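Local coordinates for WGR domain-containing protein (Bacteroides fragilis, PDB 2RA8) that is of unknown function but joins a WGR domain to a leucine-rich-repeat domain, an architecture consistent with a role in binding other macromolecules, at residues M1-V6 and K55-K60; K11-W16 and K77-K82; V27-L32 and Q37-N42; K99-K104 and K135-H140. All blocks are in the same frame, centred on the assembly; numbering follows the deposited sequence.

Overall arrangement
From the N terminus, strand 3-8 opens the antiparallel sheet of the WGR domain, and contact 1 closes a long loop by bringing helix 46-62 back over it. Contact 3 is a short hairpin between strands 24-31 and 37-42, lying within the spans of both contact 1 and contact 2. Contact 2 crosses contact 1 along the chain: it starts on strand 13-21, next to strand 3-8, and ends at strand 80-83, the first strand of the parallel leucine-rich-repeat sheet, so it ties the two sheets together. Contact 4 follows in series, pairing helices 96-102 and 135-138; the K81-D103 salt bridge links it to contact 2.

Contact 1: residues M1-V6 and K55-K60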
# COMPACT_ATOMS: atom_id res chain seq x y z
N MSE A 1 26.53 -19.15 -14.19
CA MSE A 1 25.52 -20.22 -13.94
C MSE A 1 24.28 -19.64 -13.33
O MSE A 1 24.35 -18.91 -12.34
CB MSE A 1 26.11 -21.29 -13.02
N LYS A 2 23.13 -19.96 -13.92
CA LYS A 2 21.86 -19.46 -13.44
C LYS A 2 21.50 -19.96 -12.07
O LYS A 2 21.62 -21.15 -11.76
CB LYS A 2 20.72 -19.83 -14.39
CG LYS A 2 19.35 -19.39 -13.91
CD LYS A 2 18.40 -19.11 -15.07
CE LYS A 2 18.09 -20.35 -15.89
NZ LYS A 2 17.07 -20.06 -16.95
N ARG A 3 21.09 -19.03 -11.22
CA ARG A 3 20.67 -19.39 -9.88
C ARG A 3 19.22 -19.03 -9.79
O ARG A 3 18.82 -17.89 -10.07
CB ARG A 3 21.50 -18.64 -8.84
CG ARG A 3 22.94 -19.15 -8.78
CD ARG A 3 23.40 -19.19 -7.34
NE ARG A 3 24.22 -18.04 -6.99
CZ ARG A 3 24.33 -17.54 -5.77
NH1 ARG A 3 23.66 -18.08 -4.75
NH2 ARG A 3 25.14 -16.51 -5.55
N VAL A 4 18.41 -20.02 -9.42
CA VAL A 4 16.97 -19.87 -9.32
C VAL A 4 16.47 -19.76 -7.90
O VAL A 4 16.89 -20.52 -7.02
CB VAL A 4 16.27 -21.05 -10.01
CG1 VAL A 4 14.77 -20.80 -10.10
CG2 VAL A 4 16.86 -21.25 -11.41
N PHE A 5 15.56 -18.82 -7.66
CA PHE A 5 15.00 -18.61 -6.33
C PHE A 5 13.49 -18.60 -6.37
O PHE A 5 12.89 -18.22 -7.39
CB PHE A 5 15.53 -17.29 -5.74
CG PHE A 5 17.04 -17.22 -5.67
CD1 PHE A 5 17.79 -17.00 -6.82
CD2 PHE A 5 17.70 -17.36 -4.46
CE1 PHE A 5 19.19 -16.93 -6.76
CE2 PHE A 5 19.09 -17.29 -4.38
CZ PHE A 5 19.83 -17.07 -5.54
N VAL A 6 12.86 -18.99 -5.27
CA VAL A 6 11.41 -19.07 -5.17
C VAL A 6 10.83 -18.47 -3.90
O VAL A 6 11.38 -18.64 -2.82
CB VAL A 6 10.95 -20.56 -5.26
CG1 VAL A 6 9.45 -20.66 -5.05
CG2 VAL A 6 11.34 -21.14 -6.60
N LYS A 55 24.45 -8.18 -5.13
CA LYS A 55 23.53 -7.36 -4.36
C LYS A 55 22.08 -7.73 -4.58
O LYS A 55 21.27 -7.70 -3.66
CB LYS A 55 23.74 -5.87 -4.68
CG LYS A 55 25.14 -5.38 -4.34
CD LYS A 55 25.23 -3.85 -4.32
CE LYS A 55 24.47 -3.26 -3.13
NZ LYS A 55 24.64 -1.78 -3.06
N LEU A 56 21.74 -8.10 -5.82
CA LEU A 56 20.37 -8.49 -6.13
C LEU A 56 20.02 -9.77 -5.39
O LEU A 56 18.95 -9.88 -4.79
CB LEU A 56 20.22 -8.73 -7.64
CG LEU A 56 20.34 -7.48 -8.53
CD1 LEU A 56 20.22 -7.87 -9.99
CD2 LEU A 56 19.26 -6.48 -8.15
N ILE A 57 20.93 -10.73 -5.44
CA ILE A 57 20.73 -12.01 -4.76
C ILE A 57 20.55 -11.79 -3.27
O ILE A 57 19.54 -12.22 -2.70
CB ILE A 57 21.92 -12.96 -5.05
CG1 ILE A 57 21.84 -13.43 -6.50
CG2 ILE A 57 21.92 -14.15 -4.08
CD1 ILE A 57 23.02 -14.27 -6.96
N ALA A 58 21.49 -11.10 -2.64
CA ALA A 58 21.41 -10.83 -1.20
C ALA A 58 20.08 -10.23 -0.85
O ALA A 58 19.47 -10.59 0.16
CB ALA A 58 22.54 -9.89 -0.77
N GLU A 59 19.62 -9.31 -1.69
CA GLU A 59 18.35 -8.63 -1.48
C GLU A 59 17.17 -9.58 -1.54
O GLU A 59 16.24 -9.50 -0.73
CB GLU A 59 18.18 -7.54 -2.53
CG GLU A 59 16.94 -6.69 -2.37
CD GLU A 59 16.74 -5.75 -3.55
OE1 GLU A 59 17.74 -5.18 -4.02
OE2 GLU A 59 15.58 -5.58 -3.99
N LYS A 60 17.20 -10.49 -2.51
CA LYS A 60 16.12 -11.46 -2.67
C LYS A 60 16.03 -12.42 -1.51
O LYS A 60 14.95 -12.68 -0.99
CB LYS A 60 16.29 -12.26 -3.98
CG LYS A 60 16.03 -11.45 -5.27
CD LYS A 60 14.55 -11.06 -5.38
CE LYS A 60 14.33 -9.96 -6.43
NZ LYS A 60 12.95 -9.40 -6.33
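I57 reaches from helix 46-62 toward strand 3-8 and meets both R3 and F5, one with each end of its branched side chain. The closest approach is made by its longer branch: CD1 sits over one face of the R3 guanidinium, 3.4 Å from NH2 and 3.7 Å from CZ of R3. With CG1 anti to the carbonyl carbon (chi1 -72°) and the chain extended beyond it (chi2 175°), the terminal methyl is carried out to this charged group. The shorter branch, CG2, approaches the F5 ring obliquely, 3.9 Å from CZ of F5. Both residues of the strand meet the isoleucine at about a right angle, and no hydrogen bond joins the two segments, so the contact rests on apolar packing and on a methyl set against a flat cation.

Close as it is, the R3 side is also the solvent side. R3 is exposed, and its chain bends at chi2 and chi3 before the guanidinium comes level with the methyl. NH1 of R3 forms a salt bridge with E67, which helps fix the plane on which I57 lies. F5, by contrast, is buried and also packs on Y65. K60, one turn further along the helix, starts toward the strand, but its amine leads away to a cation-pi contact with W16.

Helix 46-62 thus lies across one face of the antiparallel sheet, with I57 also touching I18 of strand 13-21, while V4 and V6, alternating with R3 and F5, pack against helix 70-75 on the opposite face.

Contact 2: residues K11-W16 and K77-K82; sequences KSQKFW and KVEAKK
V78 receives the stem of Q13, the side chain that carries nearly the whole contact and leaves strand 13-21 toward residues 77-82. Its CG1 lies 3.6 Å from CG of Q13, and CG2 is also within van der Waals range of CB of Q13; the two side chains cross obliquely. V78 packs on K31 of the hairpin too, so it touches side chains from two neighbouring strands of the WGR sheet. The backbones come nearest at this pair, with 5.5 Å between CA of Q13 and CA of V78.

At E79 the end of the glutamine comes close to the backbone. The Q13 chain folds at chi2 (-75°), which swings its terminal amide along the second segment to the backbone N of E79. A chi1 of 65° lays CG of E79 against the end of that amide, and the glutamate side chain crosses the glutamine at about a right angle. E79 also packs on Q8 and K110, and its backbone bonds to K110.

A80, where strand 80-83 begins, directs its methyl at Q13: CB of A80 is 3.6 Å from CD and 3.9 Å from CG of Q13. K81 then points away and forms a salt bridge with D103, leaving A80 as the last residue of the segment to meet the glutamine.

A buried amide on a mostly apolar stem therefore spans the junction of the WGR sheet and the leucine-rich-repeat sheet, with methyl groups packing its carbon chain and backbone polar groups lying near its end.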
# COMPACT_ATOMS: atom_id res chain seq x y z
N LYS A 11 -0.11 -14.97 -0.68
CA LYS A 11 -0.33 -14.13 -1.86
C LYS A 11 0.63 -14.29 -3.02
O LYS A 11 0.22 -14.14 -4.17
CB LYS A 11 -0.36 -12.67 -1.43
N SER A 12 1.90 -14.59 -2.75
CA SER A 12 2.90 -14.75 -3.81
C SER A 12 3.32 -16.17 -4.05
O SER A 12 3.61 -16.92 -3.13
CB SER A 12 4.15 -13.94 -3.49
OG SER A 12 3.85 -12.56 -3.38
N GLN A 13 3.38 -16.54 -5.33
CA GLN A 13 3.80 -17.87 -5.75
C GLN A 13 4.66 -17.55 -6.96
O GLN A 13 4.20 -17.63 -8.10
CB GLN A 13 2.58 -18.71 -6.15
CG GLN A 13 1.60 -18.97 -4.99
CD GLN A 13 2.13 -20.00 -4.00
OE1 GLN A 13 2.09 -19.80 -2.78
NE2 GLN A 13 2.62 -21.12 -4.53
N LYS A 14 5.90 -17.16 -6.71
CA LYS A 14 6.77 -16.79 -7.81
C LYS A 14 8.22 -17.20 -7.73
O LYS A 14 8.69 -17.68 -6.69
CB LYS A 14 6.68 -15.27 -8.04
CG LYS A 14 6.55 -14.44 -6.79
CD LYS A 14 6.29 -12.97 -7.13
CE LYS A 14 5.95 -12.15 -5.90
NZ LYS A 14 7.04 -12.18 -4.89
N PHE A 15 8.91 -17.04 -8.85
CA PHE A 15 10.33 -17.36 -8.97
C PHE A 15 11.09 -16.18 -9.51
O PHE A 15 10.52 -15.28 -10.15
CB PHE A 15 10.58 -18.55 -9.93
CG PHE A 15 10.35 -18.22 -11.38
CD1 PHE A 15 9.06 -18.16 -11.90
CD2 PHE A 15 11.42 -17.93 -12.21
CE1 PHE A 15 8.85 -17.80 -13.23
CE2 PHE A 15 11.21 -17.57 -13.55
CZ PHE A 15 9.92 -17.51 -14.05
N TRP A 16 12.39 -16.19 -9.25
CA TRP A 16 13.29 -15.14 -9.68
C TRP A 16 14.60 -15.83 -9.93
O TRP A 16 15.10 -16.54 -9.06
CB TRP A 16 13.44 -14.08 -8.57
CG TRP A 16 14.37 -12.95 -8.87
CD1 TRP A 16 14.07 -11.78 -9.53
CD2 TRP A 16 15.76 -12.87 -8.52
NE1 TRP A 16 15.19 -10.98 -9.60
CE2 TRP A 16 16.24 -11.62 -8.99
CE3 TRP A 16 16.64 -13.73 -7.85
CZ2 TRP A 16 17.56 -11.21 -8.81
CZ3 TRP A 16 17.97 -13.32 -7.67
CH2 TRP A 16 18.41 -12.07 -8.15
N LYS A 77 4.19 -25.54 -9.16
CA LYS A 77 2.95 -24.88 -9.56
C LYS A 77 2.45 -24.01 -8.44
O LYS A 77 2.86 -24.17 -7.29
CB LYS A 77 1.87 -25.92 -9.89
CG LYS A 77 2.27 -26.92 -10.97
CD LYS A 77 2.28 -26.28 -12.36
CE LYS A 77 2.93 -27.21 -13.37
NZ LYS A 77 2.34 -28.58 -13.29
N VAL A 78 1.56 -23.07 -8.78
CA VAL A 78 0.96 -22.18 -7.78
C VAL A 78 0.24 -23.06 -6.79
O VAL A 78 -0.54 -23.92 -7.17
CB VAL A 78 -0.07 -21.22 -8.42
CG1 VAL A 78 -0.75 -20.39 -7.35
CG2 VAL A 78 0.62 -20.29 -9.42
N GLU A 79 0.51 -22.88 -5.50
CA GLU A 79 -0.17 -23.70 -4.50
C GLU A 79 -0.91 -22.89 -3.47
O GLU A 79 -1.22 -23.39 -2.38
CB GLU A 79 0.82 -24.66 -3.82
CG GLU A 79 1.88 -23.98 -3.01
CD GLU A 79 2.79 -24.97 -2.30
OE1 GLU A 79 3.48 -24.54 -1.35
OE2 GLU A 79 2.82 -26.16 -2.69
N ALA A 80 -1.20 -21.63 -3.80
CA ALA A 80 -1.94 -20.74 -2.92
C ALA A 80 -2.90 -19.97 -3.77
O ALA A 80 -2.59 -19.61 -4.90
CB ALA A 80 -0.99 -19.77 -2.20
N LYS A 81 -4.09 -19.71 -3.24
CA LYS A 81 -5.05 -18.96 -4.01
C LYS A 81 -6.03 -18.25 -3.14
O LYS A 81 -6.30 -18.65 -2.01
CB LYS A 81 -5.77 -19.89 -4.99
CG LYS A 81 -6.43 -19.16 -6.16
CD LYS A 81 -7.00 -20.15 -7.17
CE LYS A 81 -7.58 -19.44 -8.38
NZ LYS A 81 -8.17 -20.38 -9.37
N LYS A 82 -6.57 -17.16 -3.67
CA LYS A 82 -7.56 -16.35 -2.98
C LYS A 82 -8.88 -16.43 -3.71
O LYS A 82 -8.93 -16.25 -4.93
CB LYS A 82 -7.11 -14.89 -2.92
CG LYS A 82 -8.11 -13.95 -2.28
CD LYS A 82 -7.54 -12.54 -2.20
CE LYS A 82 -8.52 -11.57 -1.56
NZ LYS A 82 -7.85 -10.26 -1.36

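Contact 3: residues V27-L32 and Q37-N42; sequences VNYGKL and QTQVKN
V27 and Q39 form a hydrogen-bonded antiparallel pair, N28 and T38 a non-hydrogen-bonded one and Y29 and Q37 a hydrogen-bonded one, with the two strand axes 4.7 Å apart at an angle of 154°. The V27-Q39 pair is bonded in both directions, V27 N to Q39 O and Q39 N to V27 O, each at 2.8 Å. At the other end Q37 N gives a bond of 2.7 Å to Y29 O. The carbonyl O of Q37 takes two donors from opposite faces of its plane: Y29 N at 3.0 Å, and ND2 of N28 at 2.6 Å. The amide nitrogen of N28 stands well above the carbonyl plane, and the oxygen lies in the amide plane of N28. Having CG anti to the backbone N (chi1 -179°) brings this amide across to the neighbouring strand, where ND2 also bonds D35 O in the turn of the hairpin.

On the face shared by V27, Y29, Q37 and Q39, the tyrosine ring meets both glutamines. CB of Q37 sits over one ring face, 3.9 Å from CE1 of Y29, whereas the Q39 amide comes obliquely, its CD 3.5 Å from the same CE1. The planes of the Y29 ring and the Q39 amide are 58° apart. T38 turns to the other face, beside N28.

The tyrosine hydroxyl bonds E153 O of the second subunit, and Q39 packs on W158 of that subunit. Chemically, then, backbone bonds and the asparagine lock the hairpin end, while the mixed aromatic and amide surface of its edge faces the second subunit of the assembly.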
# COMPACT_ATOMS: atom_id res chain seq x y z
N VAL A 27 18.08 -11.37 -15.63
CA VAL A 27 17.07 -11.72 -14.64
C VAL A 27 15.82 -12.21 -15.34
O VAL A 27 15.40 -11.68 -16.37
CB VAL A 27 16.70 -10.47 -13.77
CG1 VAL A 27 15.40 -10.70 -13.05
CG2 VAL A 27 17.81 -10.19 -12.77
N ASN A 28 15.22 -13.25 -14.76
CA ASN A 28 14.00 -13.86 -15.27
C ASN A 28 13.09 -14.02 -14.07
O ASN A 28 13.46 -14.66 -13.08
CB ASN A 28 14.32 -15.22 -15.88
CG ASN A 28 13.10 -15.92 -16.46
OD1 ASN A 28 13.05 -17.15 -16.54
ND2 ASN A 28 12.11 -15.14 -16.88
N TYR A 29 11.90 -13.43 -14.13
CA TYR A 29 10.95 -13.50 -13.02
C TYR A 29 9.52 -13.62 -13.44
O TYR A 29 9.12 -13.09 -14.47
CB TYR A 29 11.08 -12.27 -12.12
CG TYR A 29 10.65 -10.97 -12.76
CD1 TYR A 29 11.45 -10.34 -13.72
CD2 TYR A 29 9.43 -10.38 -12.43
CE1 TYR A 29 11.04 -9.15 -14.33
CE2 TYR A 29 9.01 -9.20 -13.04
CZ TYR A 29 9.81 -8.59 -13.98
OH TYR A 29 9.40 -7.42 -14.57
N GLY A 30 8.73 -14.28 -12.60
CA GLY A 30 7.31 -14.45 -12.90
C GLY A 30 6.62 -15.40 -11.94
O GLY A 30 7.22 -15.86 -10.96
N LYS A 31 5.35 -15.69 -12.23
CA LYS A 31 4.56 -16.59 -11.41
C LYS A 31 5.04 -18.00 -11.66
O LYS A 31 5.40 -18.35 -12.79
CB LYS A 31 3.08 -16.47 -11.78
CG LYS A 31 2.12 -17.28 -10.92
CD LYS A 31 0.67 -17.13 -11.39
CE LYS A 31 0.16 -15.72 -11.21
NZ LYS A 31 -1.24 -15.58 -11.70
N LEU A 32 5.06 -18.82 -10.61
CA LEU A 32 5.50 -20.21 -10.78
C LEU A 32 4.67 -20.86 -11.86
O LEU A 32 3.46 -20.66 -11.92
CB LEU A 32 5.32 -21.00 -9.48
CG LEU A 32 6.19 -20.59 -8.28
CD1 LEU A 32 5.64 -21.22 -7.01
CD2 LEU A 32 7.61 -21.04 -8.50
N GLN A 37 9.00 -12.95 -17.19
CA GLN A 37 9.62 -11.88 -17.98
C GLN A 37 11.12 -11.92 -17.85
O GLN A 37 11.66 -12.60 -16.97
CB GLN A 37 9.13 -10.52 -17.49
CG GLN A 37 7.61 -10.42 -17.35
CD GLN A 37 7.19 -9.20 -16.55
OE1 GLN A 37 6.49 -9.32 -15.55
NE2 GLN A 37 7.59 -8.02 -17.00
N THR A 38 11.80 -11.18 -18.71
CA THR A 38 13.26 -11.13 -18.68
C THR A 38 13.79 -9.74 -18.78
O THR A 38 13.33 -8.94 -19.60
CB THR A 38 13.86 -11.98 -19.82
OG1 THR A 38 13.56 -13.36 -19.59
CG2 THR A 38 15.38 -11.79 -19.88
N GLN A 39 14.76 -9.43 -17.93
CA GLN A 39 15.39 -8.13 -17.90
C GLN A 39 16.87 -8.34 -18.02
O GLN A 39 17.45 -9.20 -17.35
CB GLN A 39 15.07 -7.40 -16.59
CG GLN A 39 13.59 -7.24 -16.32
CD GLN A 39 13.30 -6.51 -15.02
OE1 GLN A 39 13.88 -6.83 -13.98
NE2 GLN A 39 12.39 -5.54 -15.06
N VAL A 40 17.49 -7.57 -18.91
CA VAL A 40 18.93 -7.66 -19.14
C VAL A 40 19.54 -6.32 -18.85
O VAL A 40 19.02 -5.28 -19.26
CB VAL A 40 19.22 -8.05 -20.59
CG1 VAL A 40 20.71 -8.29 -20.78
CG2 VAL A 40 18.41 -9.29 -20.95
N LYS A 41 20.64 -6.32 -18.11
CA LYS A 41 21.30 -5.08 -17.76
C LYS A 41 22.78 -5.20 -18.01
O LYS A 41 23.44 -6.09 -17.45
CB LYS A 41 21.03 -4.76 -16.28
CG LYS A 41 21.44 -3.37 -15.84
CD LYS A 41 20.64 -2.91 -14.62
CE LYS A 41 20.81 -3.82 -13.39
NZ LYS A 41 19.99 -5.07 -13.42
N ASN A 42 23.30 -4.32 -18.86
CA ASN A 42 24.71 -4.34 -19.20
C ASN A 42 25.53 -3.51 -18.25
O ASN A 42 25.07 -2.48 -17.76
CB ASN A 42 24.92 -3.83 -20.63
CG ASN A 42 26.34 -4.04 -21.11
OD1 ASN A 42 26.88 -5.14 -21.02
ND2 ASN A 42 26.95 -2.99 -21.64

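Contact 4: residues K99-K104 and K135-H140; sequences KILKDK and KEKFAH
F138 fits the edge of its ring against two neighbouring residues of helix 96-102. CG2 of I100 lies near the ring plane, 3.7 Å from CE2 of F138, and CD2 of L101, also near that plane, is 3.8 Å from CE1 of F138. The two methyls thus meet the ring edge on either side of CZ, and both side chains cross the phenylalanine at about a right angle. The I100 branch that does the touching, CG2, is anti to the backbone N; I100 also packs on L106, I112 and I114, so this residue lies between the ring and strand 111-114 of the parallel sheet.

L101 serves a second partner with the same methyl: its CD2 lies 3.9 Å from CD of K137. The lysine chain runs fully extended beyond CG (chi2 -167°, chi3 -179°), which carries its amine past the leucine to the end of the helix. There NZ of K137 makes a weak hydrogen bond of 3.2 Å to the carbonyl O of L101, where the positive charge would probably be favoured by the C-terminal end of the helix dipole.

D103, just after the helix, bonds K81 and Y83. Apolar contacts round a buried phenylalanine, with a lysine arm along their outer side, join helix 96-102 to the short, weakly bonded helix 135-138 beside the parallel sheet, an arrangement consistent with the convex side of leucine-rich-repeat folds.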
# COMPACT_ATOMS: atom_id res chain seq x y z
N LYS A 99 -17.85 -21.08 -6.24
CA LYS A 99 -16.63 -20.76 -6.98
C LYS A 99 -15.49 -21.59 -6.45
O LYS A 99 -14.65 -22.06 -7.22
CB LYS A 99 -16.24 -19.28 -6.82
CG LYS A 99 -16.95 -18.33 -7.78
CD LYS A 99 -15.98 -17.31 -8.39
CE LYS A 99 -15.48 -16.29 -7.38
NZ LYS A 99 -14.58 -15.29 -8.02
N ILE A 100 -15.46 -21.78 -5.14
CA ILE A 100 -14.41 -22.57 -4.51
C ILE A 100 -14.60 -24.04 -4.79
O ILE A 100 -13.71 -24.70 -5.32
CB ILE A 100 -14.40 -22.34 -2.98
CG1 ILE A 100 -14.29 -20.84 -2.69
CG2 ILE A 100 -13.24 -23.10 -2.35
CD1 ILE A 100 -14.48 -20.47 -1.23
N LEU A 101 -15.78 -24.56 -4.44
CA LEU A 101 -16.09 -25.98 -4.65
C LEU A 101 -15.97 -26.40 -6.10
O LEU A 101 -15.79 -27.58 -6.39
CB LEU A 101 -17.51 -26.29 -4.16
CG LEU A 101 -17.80 -26.24 -2.65
CD1 LEU A 101 -19.30 -26.33 -2.42
CD2 LEU A 101 -17.08 -27.38 -1.92
N LYS A 102 -16.07 -25.43 -7.02
CA LYS A 102 -15.96 -25.71 -8.45
C LYS A 102 -14.54 -25.83 -8.98
O LYS A 102 -14.24 -26.72 -9.78
CB LYS A 102 -16.68 -24.61 -9.26
CG LYS A 102 -16.36 -24.61 -10.76
CD LYS A 102 -15.17 -23.71 -11.10
CE LYS A 102 -14.41 -24.19 -12.33
NZ LYS A 102 -15.22 -24.26 -13.58
N ASP A 103 -13.66 -24.93 -8.54
CA ASP A 103 -12.27 -24.91 -9.00
C ASP A 103 -11.60 -26.26 -9.03
O ASP A 103 -11.51 -26.95 -8.01
CB ASP A 103 -11.45 -23.97 -8.12
CG ASP A 103 -10.20 -23.47 -8.82
OD1 ASP A 103 -9.80 -24.08 -9.84
OD2 ASP A 103 -9.62 -22.47 -8.34
N LYS A 104 -11.11 -26.63 -10.21
CA LYS A 104 -10.43 -27.91 -10.42
C LYS A 104 -9.00 -27.92 -9.93
O LYS A 104 -8.36 -28.97 -9.94
CB LYS A 104 -10.45 -28.30 -11.90
CG LYS A 104 -11.84 -28.37 -12.50
CD LYS A 104 -11.82 -28.93 -13.92
CE LYS A 104 -11.01 -28.06 -14.87
NZ LYS A 104 -10.95 -28.65 -16.23
N LYS A 135 -15.84 -31.42 4.02
CA LYS A 135 -14.54 -31.62 4.65
C LYS A 135 -13.53 -32.32 3.76
O LYS A 135 -12.35 -31.96 3.75
CB LYS A 135 -14.69 -32.39 5.97
CG LYS A 135 -13.36 -32.58 6.73
CD LYS A 135 -13.54 -33.29 8.07
CE LYS A 135 -12.20 -33.45 8.79
NZ LYS A 135 -12.33 -34.01 10.17
N GLU A 136 -13.98 -33.32 3.00
CA GLU A 136 -13.07 -34.08 2.13
C GLU A 136 -12.31 -33.22 1.14
O GLU A 136 -11.16 -33.52 0.83
CB GLU A 136 -13.82 -35.19 1.38
CG GLU A 136 -14.64 -34.73 0.18
CD GLU A 136 -15.94 -34.04 0.58
OE1 GLU A 136 -16.57 -33.41 -0.30
OE2 GLU A 136 -16.33 -34.14 1.77
N LYS A 137 -12.94 -32.16 0.63
CA LYS A 137 -12.27 -31.29 -0.34
C LYS A 137 -11.31 -30.29 0.26
O LYS A 137 -10.49 -29.72 -0.45
CB LYS A 137 -13.29 -30.50 -1.15
CG LYS A 137 -14.15 -31.32 -2.09
CD LYS A 137 -14.89 -30.40 -3.06
CE LYS A 137 -15.78 -31.21 -4.00
NZ LYS A 137 -16.53 -30.34 -4.96
N PHE A 138 -11.40 -30.07 1.57
CA PHE A 138 -10.53 -29.10 2.24
C PHE A 138 -9.65 -29.75 3.28
O PHE A 138 -8.85 -29.08 3.94
CB PHE A 138 -11.36 -27.99 2.92
CG PHE A 138 -12.26 -27.22 1.98
CD1 PHE A 138 -13.51 -27.71 1.63
CD2 PHE A 138 -11.83 -26.02 1.44
CE1 PHE A 138 -14.34 -27.00 0.75
CE2 PHE A 138 -12.65 -25.30 0.56
CZ PHE A 138 -13.90 -25.79 0.22
N ALA A 139 -9.79 -31.06 3.43
CA ALA A 139 -9.01 -31.78 4.42
C ALA A 139 -7.52 -31.68 4.19
O ALA A 139 -6.73 -31.89 5.12
CB ALA A 139 -9.44 -33.25 4.45
N HIS A 140 -7.13 -31.34 2.96
CA HIS A 140 -5.71 -31.26 2.62
C HIS A 140 -4.98 -29.95 2.88
O HIS A 140 -3.75 -29.92 2.94
CB HIS A 140 -5.50 -31.63 1.14
CG HIS A 140 -5.95 -30.59 0.16
ND1 HIS A 140 -7.28 -30.41 -0.18
CD2 HIS A 140 -5.25 -29.68 -0.56
CE1 HIS A 140 -7.37 -29.44 -1.08
NE2 HIS A 140 -6.16 -28.98 -1.32